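Cyclodipeptide synthase, BtCDPS (Bacillus thermoamylovorans, PDB 6ZTU) probably links two aminoacyl groups, normally delivered by aminoacyl-tRNAs, into a cyclodipeptide, as enzymes of the cyclodipeptide synthase family do. Local coordinates at residues A[31-36]-A[61-66]; A[68-73]-A[173-178]; A[196-201]-A[223-228]. One frame throughout, in Å; residues are numbered along the deposited sequence.

Contact 1. Residues A[31-36]-A[61-66]; sequences LGISPF and VLLAGD. With 0RE ((2S)-hexane-1,2-diol), chain B.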
ATOM      1  N   LEU A  31      -6.373  -4.262  -1.158  1.00 22.27           N
ATOM      2  CA  LEU A  31      -6.488  -2.976  -1.845  1.00 22.55           C
ATOM      3  C   LEU A  31      -5.743  -1.931  -1.028  1.00 21.90           C
ATOM      4  O   LEU A  31      -6.131  -1.636   0.098  1.00 22.40           O
ATOM      5  CB  LEU A  31      -7.958  -2.596  -2.016  1.00 22.49           C
ATOM      6  CG  LEU A  31      -8.744  -3.490  -2.971  1.00 23.10           C
ATOM      7  CD1 LEU A  31     -10.236  -3.210  -2.815  1.00 24.87           C
ATOM      8  CD2 LEU A  31      -8.293  -3.232  -4.412  1.00 24.05           C
ATOM      9  N   GLY A  32      -4.656  -1.393  -1.582  1.00 22.78           N
ATOM     10  CA  GLY A  32      -3.896  -0.385  -0.864  1.00 24.49           C
ATOM     11  C   GLY A  32      -4.466   1.001  -1.091  1.00 24.96           C
ATOM     12  O   GLY A  32      -4.557   1.450  -2.236  1.00 24.38           O
ATOM     13  N   ILE A  33      -4.881   1.679  -0.021  1.00 23.22           N
ATOM     14  CA  ILE A  33      -5.484   3.009  -0.103  1.00 24.26           C
ATOM     15  C   ILE A  33      -4.479   3.988   0.478  1.00 26.94           C
ATOM     16  O   ILE A  33      -4.180   3.944   1.676  1.00 26.06           O
ATOM     17  CB  ILE A  33      -6.821   3.086   0.645  1.00 26.55           C
ATOM     18  CG1 ILE A  33      -7.752   1.939   0.239  1.00 28.32           C
ATOM     19  CG2 ILE A  33      -7.474   4.454   0.426  1.00 27.57           C
ATOM     20  CD1 ILE A  33      -8.028   1.856  -1.249  1.00 29.19           C
ATOM     21  N   SER A  34      -3.950   4.855  -0.363  1.00 26.24           N
ATOM     22  CA  SER A  34      -2.861   5.745   0.019  1.00 31.31           C
ATOM     23  C   SER A  34      -3.421   7.021   0.642  1.00 30.82           C
ATOM     24  O   SER A  34      -4.356   7.606   0.090  1.00 31.60           O
ATOM     25  CB  SER A  34      -2.002   6.083  -1.204  1.00 29.46           C
ATOM     26  OG  SER A  34      -0.755   6.608  -0.804  1.00 42.80           O
ATOM     27  N   PRO A  35      -2.886   7.474   1.778  1.00 28.94           N
ATOM     28  CA  PRO A  35      -3.411   8.686   2.414  1.00 27.87           C
ATOM     29  C   PRO A  35      -2.913   9.958   1.741  1.00 28.59           C
ATOM     30  O   PRO A  35      -1.800  10.020   1.216  1.00 32.64           O
ATOM     31  CB  PRO A  35      -2.877   8.581   3.848  1.00 33.19           C
ATOM     32  CG  PRO A  35      -1.565   7.873   3.684  1.00 33.97           C
ATOM     33  CD  PRO A  35      -1.812   6.858   2.575  1.00 29.88           C
ATOM     34  N   PHE A  36      -3.767  10.987   1.780  1.00 31.19           N
ATOM     35  CA  PHE A  36      -3.445  12.309   1.228  1.00 31.95           C
ATOM     36  C   PHE A  36      -3.140  12.216  -0.263  1.00 34.67           C
ATOM     37  O   PHE A  36      -2.217  12.851  -0.781  1.00 39.00           O
ATOM     38  CB  PHE A  36      -2.300  12.959   2.002  1.00 32.04           C
ATOM     39  CG  PHE A  36      -2.410  12.759   3.480  1.00 33.94           C
ATOM     40  CD1 PHE A  36      -3.525  13.216   4.164  1.00 39.66           C
ATOM     41  CD2 PHE A  36      -1.430  12.084   4.184  1.00 33.43           C
ATOM     42  CE1 PHE A  36      -3.649  13.022   5.524  1.00 40.10           C
ATOM     43  CE2 PHE A  36      -1.548  11.890   5.555  1.00 35.13           C
ATOM     44  CZ  PHE A  36      -2.662  12.357   6.219  1.00 37.70           C
ATOM     45  N   VAL A  61      -9.120  -4.448   2.602  1.00 23.45           N
ATOM     46  CA  VAL A  61      -8.675  -3.077   2.351  1.00 24.51           C
ATOM     47  C   VAL A  61      -7.590  -2.729   3.366  1.00 24.18           C
ATOM     48  O   VAL A  61      -7.780  -2.919   4.574  1.00 25.00           O
ATOM     49  CB  VAL A  61      -9.858  -2.092   2.447  1.00 25.27           C
ATOM     50  CG1 VAL A  61      -9.386  -0.650   2.400  1.00 25.89           C
ATOM     51  CG2 VAL A  61     -10.858  -2.370   1.337  1.00 28.34           C
ATOM     52  N   LEU A  62      -6.460  -2.205   2.883  1.00 20.92           N
ATOM     53  CA  LEU A  62      -5.363  -1.764   3.741  1.00 20.06           C
ATOM     54  C   LEU A  62      -5.293  -0.242   3.736  1.00 22.44           C
ATOM     55  O   LEU A  62      -5.128   0.368   2.673  1.00 23.40           O
ATOM     56  CB  LEU A  62      -4.025  -2.334   3.265  1.00 21.37           C
ATOM     57  CG  LEU A  62      -2.834  -2.018   4.182  1.00 22.59           C
ATOM     58  CD1 LEU A  62      -2.935  -2.782   5.520  1.00 25.24           C
ATOM     59  CD2 LEU A  62      -1.518  -2.328   3.457  1.00 23.39           C
ATOM     60  N   LEU A  63      -5.382   0.355   4.919  1.00 21.83           N
ATOM     61  CA  LEU A  63      -5.264   1.793   5.126  1.00 23.04           C
ATOM     62  C   LEU A  63      -3.959   2.116   5.839  1.00 21.86           C
ATOM     63  O   LEU A  63      -3.313   1.253   6.430  1.00 22.42           O
ATOM     64  CB  LEU A  63      -6.438   2.316   5.960  1.00 25.25           C
ATOM     65  CG  LEU A  63      -7.838   1.933   5.497  1.00 22.74           C
ATOM     66  CD1 LEU A  63      -8.876   2.596   6.413  1.00 25.75           C
ATOM     67  CD2 LEU A  63      -8.057   2.336   4.053  1.00 26.25           C
ATOM     68  N   ALA A  64      -3.591   3.396   5.818  1.00 24.17           N
ATOM     69  CA  ALA A  64      -2.338   3.809   6.436  1.00 22.51           C
ATOM     70  C   ALA A  64      -2.421   3.768   7.957  1.00 25.55           C
ATOM     71  O   ALA A  64      -3.446   4.119   8.553  1.00 28.93           O
ATOM     72  CB  ALA A  64      -1.962   5.219   5.976  1.00 26.62           C
ATOM     73  N   GLY A  65      -1.322   3.347   8.576  1.00 23.70           N
ATOM     74  CA  GLY A  65      -1.178   3.310  10.015  1.00 25.11           C
ATOM     75  C   GLY A  65      -0.562   4.588  10.556  1.00 26.94           C
ATOM     76  O   GLY A  65      -0.552   5.629   9.896  1.00 27.23           O
ATOM     77  N   ASP A  66      -0.008   4.479  11.773  1.00 27.74           N
ATOM     78  CA  ASP A  66       0.400   5.657  12.543  1.00 29.95           C
ATOM     79  C   ASP A  66       1.416   6.504  11.794  1.00 32.46           C
ATOM     80  O   ASP A  66       1.401   7.737  11.892  1.00 29.18           O
ATOM     81  CB  ASP A  66       0.993   5.234  13.883  1.00 27.90           C
ATOM     82  CG  ASP A  66       0.041   4.392  14.706  1.00 37.73           C
ATOM     83  OD1 ASP A  66      -1.185   4.562  14.559  1.00 38.33           O
ATOM     84  OD2 ASP A  66       0.528   3.578  15.514  1.00 38.33           O
TER
HETATM   85  O01 0RE B 301       1.720   2.452  -0.814  1.00 43.67           O
HETATM   86  C02 0RE B 301       0.522   2.490  -1.522  1.00 43.91           C
HETATM   87  C03 0RE B 301      -0.286   1.242  -1.181  1.00 36.16           C
HETATM   88  O04 0RE B 301       0.208   0.151  -1.910  1.00 39.28           O
HETATM   89  C05 0RE B 301      -0.174   0.984   0.317  1.00 38.04           C
HETATM   90  C06 0RE B 301      -0.744   2.171   1.093  1.00 36.67           C
HETATM   91  C07 0RE B 301      -0.482   1.941   2.577  1.00 37.19           C
HETATM   92  C08 0RE B 301      -1.838   1.729   3.227  1.00 31.68           C
HETATM   93  O   HOH W   1      -5.157   5.198   4.032  1.00 26.90           O
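Leu-62 is held by the neighbouring strand through both its backbone N and its O: the N donates to Leu-31 O at 2.9 Å, and the O accepts from Ile-33 N at 3.0 Å. The second bond arrives almost straight on the carbonyl, with a C=O...N angle of 175°; in the first, the donor is tilted from the carbonyl plane of Leu-31. Past this pair the strands part. Ile-33 O and Ala-64 N no longer meet directly, and one water fills the step, donating to the first and accepting from the second.

On the face of Leu-31 and Val-61, Ile-33 is the hub. Its CG1 lies anti to the carbonyl carbon (chi1 -50°), which carries it back over Val-61 CG1 at 3.7 Å, while Leu-63 CD2 lies alongside and reaches Ile-33 CB, also at 3.7 Å. His-93 of helix 79-103 and Leu-48 of helix 42-55 close over this cluster. Farther on, Pro-35 sets CG against Ala-64 CB at 3.5 Å.

On the other face, that of Leu-62, lies the bound hexanediol. Its terminal C08 touches Leu-62 CG and sits 3.4 Å from Leu-63 C, and Gly-32 lets C03 come within 4.0 Å of its CA; a CB there would collide with the ligand. Parallel strands joined by helix 42-55 make this a beta-alpha-beta crossover of a Rossmann-like HUP fold, with the ligand pocket at the strands' C-terminal ends.

Contact 2. Residues A[68-73]-A[173-178]; sequences AKNLLE and AVKYVL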
ATOM      1  N   ALA A  68       1.624   7.488   8.967  1.00 26.63           N
ATOM      2  CA  ALA A  68       1.135   8.428   7.967  1.00 26.85           C
ATOM      3  C   ALA A  68       1.379   9.868   8.403  1.00 29.92           C
ATOM      4  O   ALA A  68       1.540  10.750   7.553  1.00 30.71           O
ATOM      5  CB  ALA A  68      -0.348   8.200   7.698  1.00 30.86           C
ATOM      6  N   LYS A  69       1.421  10.123   9.718  1.00 31.23           N
ATOM      7  CA  LYS A  69       1.716  11.476  10.191  1.00 31.66           C
ATOM      8  C   LYS A  69       3.115  11.927   9.775  1.00 30.67           C
ATOM      9  O   LYS A  69       3.338  13.126   9.562  1.00 32.12           O
ATOM     10  CB  LYS A  69       1.545  11.557  11.712  1.00 30.43           C
ATOM     11  CG  LYS A  69       2.654  10.936  12.537  1.00 34.23           C
ATOM     12  CD  LYS A  69       2.325  11.019  14.030  1.00 40.12           C
ATOM     13  CE  LYS A  69       3.570  11.260  14.879  1.00 44.24           C
ATOM     14  NZ  LYS A  69       4.848  10.884  14.191  1.00 45.96           N
ATOM     15  N   ASN A  70       4.056  10.988   9.625  1.00 29.10           N
ATOM     16  CA  ASN A  70       5.418  11.346   9.226  1.00 31.80           C
ATOM     17  C   ASN A  70       5.446  12.025   7.871  1.00 33.82           C
ATOM     18  O   ASN A  70       6.299  12.892   7.628  1.00 32.77           O
ATOM     19  CB  ASN A  70       6.316  10.109   9.187  1.00 30.02           C
ATOM     20  CG  ASN A  70       6.548   9.522  10.548  1.00 29.76           C
ATOM     21  OD1 ASN A  70       5.616   9.428  11.350  1.00 36.17           O
ATOM     22  ND2 ASN A  70       7.787   9.125  10.833  1.00 29.71           N
ATOM     23  N   LEU A  71       4.539  11.631   6.970  1.00 30.22           N
ATOM     24  CA  LEU A  71       4.494  12.236   5.647  1.00 31.51           C
ATOM     25  C   LEU A  71       4.149  13.713   5.748  1.00 36.45           C
ATOM     26  O   LEU A  71       4.685  14.538   5.001  1.00 37.33           O
ATOM     27  CB  LEU A  71       3.477  11.507   4.764  1.00 28.31           C
ATOM     28  CG  LEU A  71       3.683  10.000   4.565  1.00 27.80           C
ATOM     29  CD1 LEU A  71       2.588   9.463   3.670  1.00 27.88           C
ATOM     30  CD2 LEU A  71       5.062   9.691   3.972  1.00 31.21           C
ATOM     31  N   LEU A  72       3.263  14.065   6.678  1.00 35.01           N
ATOM     32  CA  LEU A  72       2.923  15.469   6.885  1.00 37.44           C
ATOM     33  C   LEU A  72       3.995  16.187   7.699  1.00 35.85           C
ATOM     34  O   LEU A  72       4.391  17.304   7.352  1.00 42.19           O
ATOM     35  CB  LEU A  72       1.550  15.574   7.555  1.00 33.33           C
ATOM     36  CG  LEU A  72       0.364  14.905   6.838  1.00 36.66           C
ATOM     37  CD1 LEU A  72      -0.910  14.994   7.678  1.00 39.97           C
ATOM     38  CD2 LEU A  72       0.129  15.489   5.452  1.00 37.14           C
ATOM     39  N   GLU A  73       4.506  15.548   8.755  1.00 33.61           N
ATOM     40  CA  GLU A  73       5.552  16.159   9.570  1.00 34.46           C
ATOM     41  C   GLU A  73       6.781  16.501   8.739  1.00 43.10           C
ATOM     42  O   GLU A  73       7.483  17.478   9.028  1.00 39.93           O
ATOM     43  CB  GLU A  73       5.935  15.227  10.716  1.00 35.83           C
ATOM     44  CG  GLU A  73       4.823  15.042  11.731  1.00 34.21           C
ATOM     45  CD  GLU A  73       5.190  14.072  12.813  1.00 38.20           C
ATOM     46  OE1 GLU A  73       5.983  13.144  12.553  1.00 36.57           O
ATOM     47  OE2 GLU A  73       4.689  14.237  13.940  1.00 39.85           O
ATOM     48  N   ALA A 173      10.157  10.413   6.725  1.00 28.09           N
ATOM     49  CA  ALA A 173       9.085   9.776   5.971  1.00 26.14           C
ATOM     50  C   ALA A 173       9.368   8.309   5.642  1.00 26.38           C
ATOM     51  O   ALA A 173       8.425   7.565   5.357  1.00 25.37           O
ATOM     52  CB  ALA A 173       8.826  10.540   4.680  1.00 28.29           C
ATOM     53  N   VAL A 174      10.631   7.868   5.650  1.00 24.47           N
ATOM     54  CA  VAL A 174      10.879   6.465   5.311  1.00 22.29           C
ATOM     55  C   VAL A 174      10.358   5.540   6.408  1.00 23.47           C
ATOM     56  O   VAL A 174      10.177   4.337   6.173  1.00 25.67           O
ATOM     57  CB  VAL A 174      12.374   6.225   5.000  1.00 24.84           C
ATOM     58  CG1 VAL A 174      13.182   6.033   6.272  1.00 25.14           C
ATOM     59  CG2 VAL A 174      12.556   5.018   4.050  1.00 25.21           C
ATOM     60  N   LYS A 175      10.079   6.069   7.604  1.00 25.24           N
ATOM     61  CA  LYS A 175       9.435   5.242   8.617  1.00 25.79           C
ATOM     62  C   LYS A 175       8.081   4.738   8.133  1.00 22.72           C
ATOM     63  O   LYS A 175       7.672   3.620   8.479  1.00 23.46           O
ATOM     64  CB  LYS A 175       9.304   6.030   9.922  1.00 28.50           C
ATOM     65  CG  LYS A 175      10.653   6.253  10.587  1.00 35.79           C
ATOM     66  CD  LYS A 175      10.564   7.238  11.734  1.00 44.77           C
ATOM     67  CE  LYS A 175      11.953   7.538  12.268  1.00 48.95           C
ATOM     68  NZ  LYS A 175      12.683   6.268  12.541  1.00 49.85           N
ATOM     69  N   TYR A 176       7.376   5.551   7.344  1.00 21.64           N
ATOM     70  CA  TYR A 176       6.141   5.119   6.698  1.00 22.94           C
ATOM     71  C   TYR A 176       6.398   3.963   5.735  1.00 23.84           C
ATOM     72  O   TYR A 176       5.685   2.950   5.742  1.00 21.75           O
ATOM     73  CB  TYR A 176       5.522   6.312   5.967  1.00 22.38           C
ATOM     74  CG  TYR A 176       4.271   6.006   5.184  1.00 23.17           C
ATOM     75  CD1 TYR A 176       3.019   6.093   5.771  1.00 24.09           C
ATOM     76  CD2 TYR A 176       4.340   5.659   3.846  1.00 26.66           C
ATOM     77  CE1 TYR A 176       1.874   5.804   5.058  1.00 25.14           C
ATOM     78  CE2 TYR A 176       3.205   5.374   3.131  1.00 29.28           C
ATOM     79  CZ  TYR A 176       1.975   5.450   3.742  1.00 29.40           C
ATOM     80  OH  TYR A 176       0.841   5.175   3.020  1.00 38.07           O
ATOM     81  N   VAL A 177       7.400   4.124   4.874  1.00 21.17           N
ATOM     82  CA  VAL A 177       7.748   3.094   3.892  1.00 19.29           C
ATOM     83  C   VAL A 177       8.056   1.777   4.593  1.00 22.05           C
ATOM     84  O   VAL A 177       7.555   0.708   4.210  1.00 20.04           O
ATOM     85  CB  VAL A 177       8.943   3.566   3.043  1.00 19.76           C
ATOM     86  CG1 VAL A 177       9.445   2.440   2.138  1.00 20.10           C
ATOM     87  CG2 VAL A 177       8.553   4.765   2.202  1.00 20.19           C
ATOM     88  N   LEU A 178       8.902   1.829   5.625  1.00 18.95           N
ATOM     89  CA  LEU A 178       9.317   0.594   6.276  1.00 19.69           C
ATOM     90  C   LEU A 178       8.141  -0.088   6.965  1.00 21.85           C
ATOM     91  O   LEU A 178       8.070  -1.322   6.980  1.00 20.75           O
ATOM     92  CB  LEU A 178      10.448   0.870   7.269  1.00 21.20           C
ATOM     93  CG  LEU A 178      11.695   1.518   6.644  1.00 20.60           C
ATOM     94  CD1 LEU A 178      12.782   1.776   7.690  1.00 26.66           C
ATOM     95  CD2 LEU A 178      12.252   0.686   5.489  1.00 25.22           C
TER
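The ring of Tyr-176 carries Leu-71 CD1 squarely over one face, a CH-pi contact 3.9 Å from the ring centroid and only 5° off the normal. At its edge, in the ring plane, lies Ala-68 N, while Ala-68 CA approaches CD1 of the ring obliquely at 3.7 Å. Phe-113 adds an edge-to-face ring contact from outside the two helices. The ring gets there because CG of Tyr-176 points anti to the backbone N (chi1 177°), swinging it across to Ala-68.

Leu-71 works with both branches: as CD1 takes the ring, CD2 drops between Ala-173 CB at 3.9 Å and Tyr-176 CB at 4.0 Å. The axes of segments 68-73 and 173-178 come within 7.5 Å, nearly antiparallel at 155°, a closeness the small Ala-68 and Ala-173 probably help allow. The contact joins the short helix that follows strand 58-63 to the long helix 167-191, whose Tyr-176 also lines the hexanediol pocket.

Toward the outer side the chemistry turns polar. Asn-70 ND2 lies against the aliphatic part of Lys-175, 3.5 Å from its CD, and hydrogen-bonds to His-172 O. Lys-69 NZ forms a salt bridge with Glu-73 OE1 at 3.0 Å, meeting it from above the carboxylate plane. Glu-73 OE1 also bonds to His-172 NE2, so the same carboxylate ties one helix to the other.

Contact 3. Residues A[196-201]-A[223-228]; sequences SVLAYH and QGYIIL. With 0RE ((2S)-hexane-1,2-diol), chain B.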
ATOM      1  N   SER A 196      -2.108 -13.968  -2.089  1.00 21.24           N
ATOM      2  CA  SER A 196      -2.761 -12.670  -2.229  1.00 20.91           C
ATOM      3  C   SER A 196      -1.983 -11.814  -3.217  1.00 18.86           C
ATOM      4  O   SER A 196      -0.786 -12.013  -3.405  1.00 21.41           O
ATOM      5  CB  SER A 196      -2.839 -11.937  -0.884  1.00 24.36           C
ATOM      6  OG  SER A 196      -3.396 -10.642  -1.032  1.00 23.62           O
ATOM      7  N   VAL A 197      -2.672 -10.864  -3.842  1.00 22.98           N
ATOM      8  CA  VAL A 197      -1.998  -9.780  -4.550  1.00 21.71           C
ATOM      9  C   VAL A 197      -2.350  -8.476  -3.849  1.00 23.79           C
ATOM     10  O   VAL A 197      -3.522  -8.217  -3.562  1.00 23.66           O
ATOM     11  CB  VAL A 197      -2.370  -9.701  -6.046  1.00 22.75           C
ATOM     12  CG1 VAL A 197      -1.685 -10.809  -6.839  1.00 23.73           C
ATOM     13  CG2 VAL A 197      -3.874  -9.754  -6.258  1.00 25.93           C
ATOM     14  N   LEU A 198      -1.334  -7.653  -3.583  1.00 20.68           N
ATOM     15  CA  LEU A 198      -1.567  -6.256  -3.241  1.00 20.46           C
ATOM     16  C   LEU A 198      -1.790  -5.478  -4.532  1.00 21.62           C
ATOM     17  O   LEU A 198      -1.058  -5.672  -5.505  1.00 23.00           O
ATOM     18  CB  LEU A 198      -0.368  -5.694  -2.477  1.00 19.68           C
ATOM     19  CG  LEU A 198      -0.308  -4.182  -2.234  1.00 21.63           C
ATOM     20  CD1 LEU A 198      -1.447  -3.765  -1.298  1.00 24.52           C
ATOM     21  CD2 LEU A 198       1.053  -3.815  -1.640  1.00 22.00           C
ATOM     22  N   ALA A 199      -2.815  -4.623  -4.557  1.00 20.91           N
ATOM     23  CA  ALA A 199      -3.221  -3.948  -5.788  1.00 21.89           C
ATOM     24  C   ALA A 199      -3.145  -2.443  -5.614  1.00 23.98           C
ATOM     25  O   ALA A 199      -3.644  -1.898  -4.629  1.00 23.20           O
ATOM     26  CB  ALA A 199      -4.641  -4.351  -6.204  1.00 22.10           C
ATOM     27  N   TYR A 200      -2.546  -1.775  -6.591  1.00 22.27           N
ATOM     28  CA  TYR A 200      -2.325  -0.342  -6.533  1.00 21.68           C
ATOM     29  C   TYR A 200      -2.262   0.153  -7.968  1.00 23.66           C
ATOM     30  O   TYR A 200      -2.174  -0.640  -8.901  1.00 24.32           O
ATOM     31  CB  TYR A 200      -1.046  -0.010  -5.762  1.00 22.20           C
ATOM     32  CG  TYR A 200      -0.937   1.427  -5.325  1.00 25.08           C
ATOM     33  CD1 TYR A 200      -1.844   1.969  -4.431  1.00 24.29           C
ATOM     34  CD2 TYR A 200       0.095   2.234  -5.797  1.00 26.08           C
ATOM     35  CE1 TYR A 200      -1.746   3.291  -4.032  1.00 24.62           C
ATOM     36  CE2 TYR A 200       0.205   3.551  -5.400  1.00 28.00           C
ATOM     37  CZ  TYR A 200      -0.715   4.073  -4.514  1.00 29.14           C
ATOM     38  OH  TYR A 200      -0.606   5.391  -4.112  1.00 33.31           O
ATOM     39  N   HIS A 201      -2.330   1.470  -8.152  1.00 23.97           N
ATOM     40  CA  HIS A 201      -2.437   2.013  -9.505  1.00 27.20           C
ATOM     41  C   HIS A 201      -1.106   2.503 -10.067  1.00 28.08           C
ATOM     42  O   HIS A 201      -1.075   3.053 -11.178  1.00 29.55           O
ATOM     43  CB  HIS A 201      -3.465   3.145  -9.533  1.00 28.01           C
ATOM     44  CG  HIS A 201      -3.089   4.296  -8.664  1.00 30.33           C
ATOM     45  ND1 HIS A 201      -3.215   4.255  -7.293  1.00 27.32           N
ATOM     46  CD2 HIS A 201      -2.552   5.502  -8.962  1.00 29.74           C
ATOM     47  CE1 HIS A 201      -2.797   5.402  -6.784  1.00 30.57           C
ATOM     48  NE2 HIS A 201      -2.388   6.174  -7.776  1.00 30.80           N
ATOM     49  N   GLN A 223       2.877 -14.342  -2.476  1.00 22.46           N
ATOM     50  CA  GLN A 223       2.566 -12.918  -2.505  1.00 21.36           C
ATOM     51  C   GLN A 223       2.828 -12.369  -3.903  1.00 21.25           C
ATOM     52  O   GLN A 223       3.876 -12.645  -4.488  1.00 22.91           O
ATOM     53  CB  GLN A 223       3.414 -12.170  -1.468  1.00 23.28           C
ATOM     54  CG  GLN A 223       3.036 -10.693  -1.322  1.00 21.86           C
ATOM     55  CD  GLN A 223       1.662 -10.515  -0.697  1.00 24.45           C
ATOM     56  OE1 GLN A 223       1.115 -11.444  -0.101  1.00 24.35           O
ATOM     57  NE2 GLN A 223       1.097  -9.323  -0.833  1.00 21.53           N
ATOM     58  N   GLY A 224       1.871 -11.591  -4.426  1.00 20.98           N
ATOM     59  CA  GLY A 224       2.045 -10.900  -5.688  1.00 21.39           C
ATOM     60  C   GLY A 224       1.702  -9.427  -5.562  1.00 21.54           C
ATOM     61  O   GLY A 224       1.181  -8.964  -4.544  1.00 21.86           O
ATOM     62  N   TYR A 225       1.996  -8.690  -6.634  1.00 19.91           N
ATOM     63  CA  TYR A 225       1.690  -7.270  -6.744  1.00 20.54           C
ATOM     64  C   TYR A 225       1.097  -7.023  -8.117  1.00 23.04           C
ATOM     65  O   TYR A 225       1.638  -7.513  -9.112  1.00 23.86           O
ATOM     66  CB  TYR A 225       2.958  -6.420  -6.567  1.00 21.70           C
ATOM     67  CG  TYR A 225       2.723  -4.917  -6.600  1.00 21.08           C
ATOM     68  CD1 TYR A 225       2.498  -4.210  -5.423  1.00 24.34           C
ATOM     69  CD2 TYR A 225       2.746  -4.204  -7.807  1.00 22.13           C
ATOM     70  CE1 TYR A 225       2.284  -2.824  -5.446  1.00 23.08           C
ATOM     71  CE2 TYR A 225       2.535  -2.813  -7.833  1.00 22.63           C
ATOM     72  CZ  TYR A 225       2.320  -2.136  -6.648  1.00 23.96           C
ATOM     73  OH  TYR A 225       2.114  -0.760  -6.660  1.00 23.05           O
ATOM     74  N   ILE A 226      -0.002  -6.274  -8.187  1.00 22.66           N
ATOM     75  CA  ILE A 226      -0.598  -5.946  -9.479  1.00 20.71           C
ATOM     76  C   ILE A 226      -0.841  -4.453  -9.581  1.00 23.14           C
ATOM     77  O   ILE A 226      -1.215  -3.796  -8.605  1.00 21.37           O
ATOM     78  CB  ILE A 226      -1.911  -6.720  -9.751  1.00 21.92           C
ATOM     79  CG1 ILE A 226      -2.979  -6.419  -8.688  1.00 24.43           C
ATOM     80  CG2 ILE A 226      -1.629  -8.208  -9.896  1.00 22.03           C
ATOM     81  CD1 ILE A 226      -4.301  -7.062  -8.988  1.00 26.10           C
ATOM     82  N   ILE A 227      -0.658  -3.926 -10.789  1.00 22.86           N
ATOM     83  CA  ILE A 227      -1.031  -2.562 -11.125  1.00 25.01           C
ATOM     84  C   ILE A 227      -2.429  -2.586 -11.717  1.00 23.44           C
ATOM     85  O   ILE A 227      -2.705  -3.360 -12.641  1.00 27.34           O
ATOM     86  CB  ILE A 227      -0.040  -1.946 -12.130  1.00 23.58           C
ATOM     87  CG1 ILE A 227       1.379  -1.930 -11.580  1.00 27.23           C
ATOM     88  CG2 ILE A 227      -0.491  -0.533 -12.522  1.00 26.01           C
ATOM     89  CD1 ILE A 227       2.423  -1.721 -12.684  1.00 32.67           C
ATOM     90  N   LEU A 228      -3.309  -1.746 -11.189  1.00 24.80           N
ATOM     91  CA  LEU A 228      -4.654  -1.585 -11.721  1.00 23.28           C
ATOM     92  C   LEU A 228      -4.673  -0.371 -12.638  1.00 27.21           C
ATOM     93  O   LEU A 228      -4.441   0.758 -12.187  1.00 29.25           O
ATOM     94  CB  LEU A 228      -5.671  -1.408 -10.599  1.00 24.78           C
ATOM     95  CG  LEU A 228      -5.669  -2.491  -9.528  1.00 25.49           C
ATOM     96  CD1 LEU A 228      -6.729  -2.153  -8.496  1.00 27.43           C
ATOM     97  CD2 LEU A 228      -5.918  -3.848 -10.163  1.00 26.62           C
TER
HETATM   98  O01 0RE B 301       1.720   2.452  -0.814  1.00 43.67           O
HETATM   99  C02 0RE B 301       0.522   2.490  -1.522  1.00 43.91           C
HETATM  100  C03 0RE B 301      -0.286   1.242  -1.181  1.00 36.16           C
HETATM  101  O04 0RE B 301       0.208   0.151  -1.910  1.00 39.28           O
HETATM  102  C05 0RE B 301      -0.174   0.984   0.317  1.00 38.04           C
HETATM  103  C06 0RE B 301      -0.744   2.171   1.093  1.00 36.67           C
HETATM  104  C07 0RE B 301      -0.482   1.941   2.577  1.00 37.19           C
HETATM  105  C08 0RE B 301      -1.838   1.729   3.227  1.00 31.68           C
HETATM  106  O   HOH W   2      -1.725  -9.089   0.238  1.00 25.87           O
HETATM  107  O   HOH W   3      -2.896   3.226 -13.263  1.00 40.71           O
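Strands 196-200 and 223-229 run parallel and in register, Ser-196 beside Gln-223 through Tyr-200 beside Ile-227, with five N-H...O bonds between Ser-196, Leu-198 and Tyr-200 on one strand and Gly-224, Ile-226 and Leu-228 on the other, among them Leu-228 N to Tyr-200 O at 2.8 Å.

On one face Ala-199 CB is met by Ile-226 CG1 at 3.6 Å and by Leu-228 CD1 at 3.8 Å. Ile-226 CD1 continues to Val-197 CG2, the two side chains crossing at about a right angle. Gly-224 leaves room for Val-197 CG1, which a CB would strike.

The opposite face carries Leu-198, Tyr-200 and Tyr-225. The two tyrosines lie side by side, pointing the same way, and Tyr-225 OH reaches Tyr-200 CB at 3.4 Å, at the edge of the Tyr-200 ring; this hydroxyl bonds to the carbonyl of Arg-202. The Tyr-200 ring is sandwiched: His-201 ND1 sits over the centre of one face, and hexanediol C02 lies on the other, toward the rim, 3.5 Å from CE1. With CG anti to the backbone N (chi1 -164°), the Tyr-200 ring reaches the ligand. Replacing Tyr-200 with an alanine would probably strip the diol end of the ligand of its aromatic wall and leave the His-201 imidazole without the ring it lies over. At the far end one water joins Ser-196 OG to Gln-223 NE2, while His-28 and Ala-188 hold Ser-196 OG and Gln-223 OE1.

Joined through helix 205-211, these strands form a second beta-alpha-beta unit of the Rossmann-like sheet, whose Tyr-200 lines the ligand pocket.

Overall arrangement
Contacts 1 and 3 are two strand pairs of one sheet, joined where strands 28-32 and 196-200 run side by side: Gly-32 N probably bonds to Ala-199 O, 3.2 Å away. Both combine backbone hydrogen bonds, five in contact 3 and two in contact 1, with apolar side chains, and both touch the hexanediol, contact 1 mainly at its tail and contact 3 at its diol end. All three are buried; the centre of contact 1 lies about 6 Å from the chain's centre, those of contacts 3 and 2 about 9 and 13 Å. Contact 2 joins helices by side chains, with exposed Lys-175 at its edge. Its Tyr-176 meets Pro-35 and Ala-64 of contact 1; contacts 2 and 3 do not touch, their nearest atoms being about 7 Å apart.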